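Local coordinates for protein D-3-phosphoglycerate dehydrogenase (Sulfolobus tokodaii, PDB 2EKL) that probably catalyses the NAD-dependent oxidation of 3-phosphoglycerate, the opening step of serine biosynthesis, as a D-2-hydroxyacid dehydrogenase, at residues A100-A105 / F150-T155. Sequence-based numbering, arbitrary orientation.
Sequences ASTDSA and FGRIGT. With NAD (nicotinamide-adenine-dinucleotide), chain B.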
loop_
_atom_site.group_PDB
_atom_site.type_symbol
_atom_site.label_atom_id
_atom_site.label_comp_id
_atom_site.label_asym_id
_atom_site.label_seq_id
_atom_site.Cartn_x
_atom_site.Cartn_y
_atom_site.Cartn_z
ATOM N N ALA A 100 3.493 -21.043 -0.126
ATOM C CA ALA A 100 2.341 -20.850 0.752
ATOM C C ALA A 100 1.965 -19.406 1.098
ATOM O O ALA A 100 0.812 -19.132 1.435
ATOM C CB ALA A 100 2.549 -21.632 2.038
ATOM N N SER A 101 2.915 -18.483 1.013
ATOM C CA SER A 101 2.624 -17.099 1.374
ATOM C C SER A 101 2.663 -16.101 0.221
ATOM O O SER A 101 2.603 -14.891 0.447
ATOM C CB SER A 101 3.602 -16.636 2.455
ATOM O OG SER A 101 4.902 -16.460 1.922
ATOM N N THR A 102 2.743 -16.602 -1.007
ATOM C CA THR A 102 2.826 -15.739 -2.182
ATOM C C THR A 102 1.967 -14.473 -2.175
ATOM O O THR A 102 2.503 -13.367 -2.230
ATOM C CB THR A 102 2.516 -16.527 -3.477
ATOM O OG1 THR A 102 3.452 -17.604 -3.617
ATOM C CG2 THR A 102 2.622 -15.615 -4.696
ATOM N N ASP A 103 0.646 -14.617 -2.104
ATOM C CA ASP A 103 -0.215 -13.432 -2.143
ATOM C C ASP A 103 0.008 -12.453 -0.997
ATOM O O ASP A 103 -0.124 -11.242 -1.178
ATOM C CB ASP A 103 -1.698 -13.828 -2.209
ATOM C CG ASP A 103 -2.079 -14.459 -3.544
ATOM O OD1 ASP A 103 -1.458 -14.118 -4.578
ATOM O OD2 ASP A 103 -3.016 -15.288 -3.563
ATOM N N SER A 104 0.339 -12.963 0.181
ATOM C CA SER A 104 0.587 -12.072 1.309
ATOM C C SER A 104 1.870 -11.272 1.079
ATOM O O SER A 104 1.940 -10.089 1.415
ATOM C CB SER A 104 0.674 -12.873 2.609
ATOM O OG SER A 104 -0.623 -13.308 2.993
ATOM N N ALA A 105 2.876 -11.909 0.490
ATOM C CA ALA A 105 4.140 -11.224 0.214
ATOM C C ALA A 105 3.936 -10.206 -0.909
ATOM O O ALA A 105 4.492 -9.104 -0.873
ATOM C CB ALA A 105 5.226 -12.243 -0.170
ATOM N N PHE A 150 11.479 -12.799 -11.442
ATOM C CA PHE A 150 10.117 -12.944 -11.946
ATOM C C PHE A 150 9.513 -14.314 -11.650
ATOM O O PHE A 150 9.128 -15.039 -12.568
ATOM C CB PHE A 150 10.128 -12.683 -13.460
ATOM C CG PHE A 150 8.808 -12.241 -14.019
ATOM C CD1 PHE A 150 8.244 -11.028 -13.632
ATOM C CD2 PHE A 150 8.140 -13.021 -14.958
ATOM C CE1 PHE A 150 7.032 -10.595 -14.175
ATOM C CE2 PHE A 150 6.932 -12.600 -15.507
ATOM C CZ PHE A 150 6.377 -11.386 -15.117
ATOM N N GLY A 151 9.431 -14.662 -10.369
ATOM C CA GLY A 151 8.868 -15.943 -9.980
ATOM C C GLY A 151 7.431 -15.817 -9.512
ATOM O O GLY A 151 6.676 -15.009 -10.040
ATOM N N ARG A 152 7.053 -16.615 -8.516
ATOM C CA ARG A 152 5.693 -16.588 -7.991
ATOM C C ARG A 152 5.259 -15.180 -7.590
ATOM O O ARG A 152 4.230 -14.677 -8.041
ATOM C CB ARG A 152 5.571 -17.485 -6.755
ATOM C CG ARG A 152 5.984 -18.936 -6.937
ATOM C CD ARG A 152 5.516 -19.750 -5.742
ATOM N NE ARG A 152 6.028 -21.119 -5.742
ATOM C CZ ARG A 152 7.233 -21.469 -5.304
ATOM N NH1 ARG A 152 8.062 -20.551 -4.823
ATOM N NH2 ARG A 152 7.604 -22.742 -5.335
ATOM N N ILE A 153 6.051 -14.558 -6.723
ATOM C CA ILE A 153 5.749 -13.220 -6.230
ATOM C C ILE A 153 6.005 -12.126 -7.259
ATOM O O ILE A 153 5.156 -11.264 -7.475
ATOM C CB ILE A 153 6.559 -12.929 -4.946
ATOM C CG1 ILE A 153 6.130 -13.907 -3.850
ATOM C CG2 ILE A 153 6.337 -11.490 -4.482
ATOM C CD1 ILE A 153 7.020 -13.884 -2.631
ATOM N N GLY A 154 7.168 -12.170 -7.900
ATOM C CA GLY A 154 7.493 -11.164 -8.894
ATOM C C GLY A 154 6.449 -11.041 -9.991
ATOM O O GLY A 154 6.098 -9.937 -10.406
ATOM N N THR A 155 5.945 -12.174 -10.465
ATOM C CA THR A 155 4.942 -12.149 -11.521
ATOM C C THR A 155 3.674 -11.423 -11.089
ATOM O O THR A 155 3.149 -10.594 -11.827
ATOM C CB THR A 155 4.572 -13.577 -11.977
ATOM O OG1 THR A 155 5.734 -14.214 -12.527
ATOM C CG2 THR A 155 3.474 -13.529 -13.039
HETATM P PA NAD B . 10.497 -18.055 -6.826
HETATM O O1A NAD B . 9.158 -18.354 -7.365
HETATM O O2A NAD B . 11.461 -19.225 -6.719
HETATM O O5B NAD B . 11.109 -16.884 -7.733
HETATM C C5B NAD B . 12.424 -16.416 -7.474
HETATM C C4B NAD B . 12.943 -15.876 -8.939
HETATM O O4B NAD B . 14.089 -15.021 -8.795
HETATM C C3B NAD B . 13.201 -17.081 -9.905
HETATM O O3B NAD B . 12.494 -16.934 -11.134
HETATM C C2B NAD B . 14.732 -17.100 -9.991
HETATM O O2B NAD B . 15.320 -17.678 -11.131
HETATM C C1B NAD B . 14.978 -15.652 -9.775
HETATM N N9A NAD B . 16.407 -15.318 -9.477
HETATM C C8A NAD B . 17.335 -15.947 -8.660
HETATM N N7A NAD B . 18.510 -15.278 -8.710
HETATM C C5A NAD B . 18.357 -14.225 -9.545
HETATM C C6A NAD B . 19.209 -13.149 -10.016
HETATM N N6A NAD B . 20.466 -13.049 -9.615
HETATM N N1A NAD B . 18.691 -12.172 -10.932
HETATM C C2A NAD B . 17.340 -12.227 -11.403
HETATM N N3A NAD B . 16.505 -13.275 -10.947
HETATM C C4A NAD B . 17.013 -14.243 -10.040
HETATM O O3 NAD B . 10.356 -17.456 -5.338
HETATM P PN NAD B . 9.181 -16.564 -4.684
HETATM O O1N NAD B . 8.593 -15.684 -5.705
HETATM O O2N NAD B . 8.256 -17.560 -4.068
HETATM O O5D NAD B . 10.042 -15.852 -3.573
HETATM C C5D NAD B . 10.838 -14.738 -3.917
HETATM C C4D NAD B . 11.611 -14.219 -2.722
HETATM O O4D NAD B . 10.754 -13.725 -1.709
HETATM C C3D NAD B . 12.532 -15.242 -1.996
HETATM O O3D NAD B . 13.793 -14.647 -1.652
HETATM C C2D NAD B . 11.716 -15.674 -0.832
HETATM O O2D NAD B . 12.473 -16.370 0.139
HETATM C C1D NAD B . 11.129 -14.334 -0.486
HETATM N N1N NAD B . 9.927 -14.304 0.396
HETATM C C2N NAD B . 9.907 -13.358 1.468
HETATM C C3N NAD B . 8.767 -13.312 2.325
HETATM C C7N NAD B . 8.736 -12.331 3.434
HETATM O O7N NAD B . 8.127 -12.712 4.570
HETATM N N7N NAD B . 9.266 -11.118 3.377
HETATM C C4N NAD B . 7.649 -14.257 2.058
HETATM C C5N NAD B . 7.684 -15.213 0.966
HETATM C C6N NAD B . 8.844 -15.228 0.129
#
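A105 and I153 meet beside the nicotinamide ring of NAD, where CB of A105 presses to 3.5 Å against CD1 of I153. The methyl of A105 is small enough to admit both the isoleucine and the ring, while I153, its CG1 anti to the carbonyl carbon (chi1 -63°), reaches CD1 to 3.6 Å from NAD C6N. Beside them T102 lays CG2 4.0 Å from I153 CG1 and sets OG1 against CD of R152, the two side chains crossing at about a right angle; OG1 itself bonds back to G99 O. With an alanine in place of T102, G99 O would probably lose this hydroxyl partner and a gap would open beside I153 and R152. R152, extended from CG to NE, brings NH1 to NAD O2N (3.1 Å), in the guanidinium plane, by a bent bond (146°), probably adding positive charge near the pyrophosphate. Nearly straight bonds run from the R152 amide to NAD O1A (174°) and the I153 amide to NAD O1N, one on each phosphate, at the start of helix 152-163, whose dipole probably favours them. G151 fits a Rossmann-type glycine motif: a CB would strike NAD O5B. Helix 152-163 follows strand 144-148 of the seven-stranded parallel sheet, its first turn packing against that of helix 102-118.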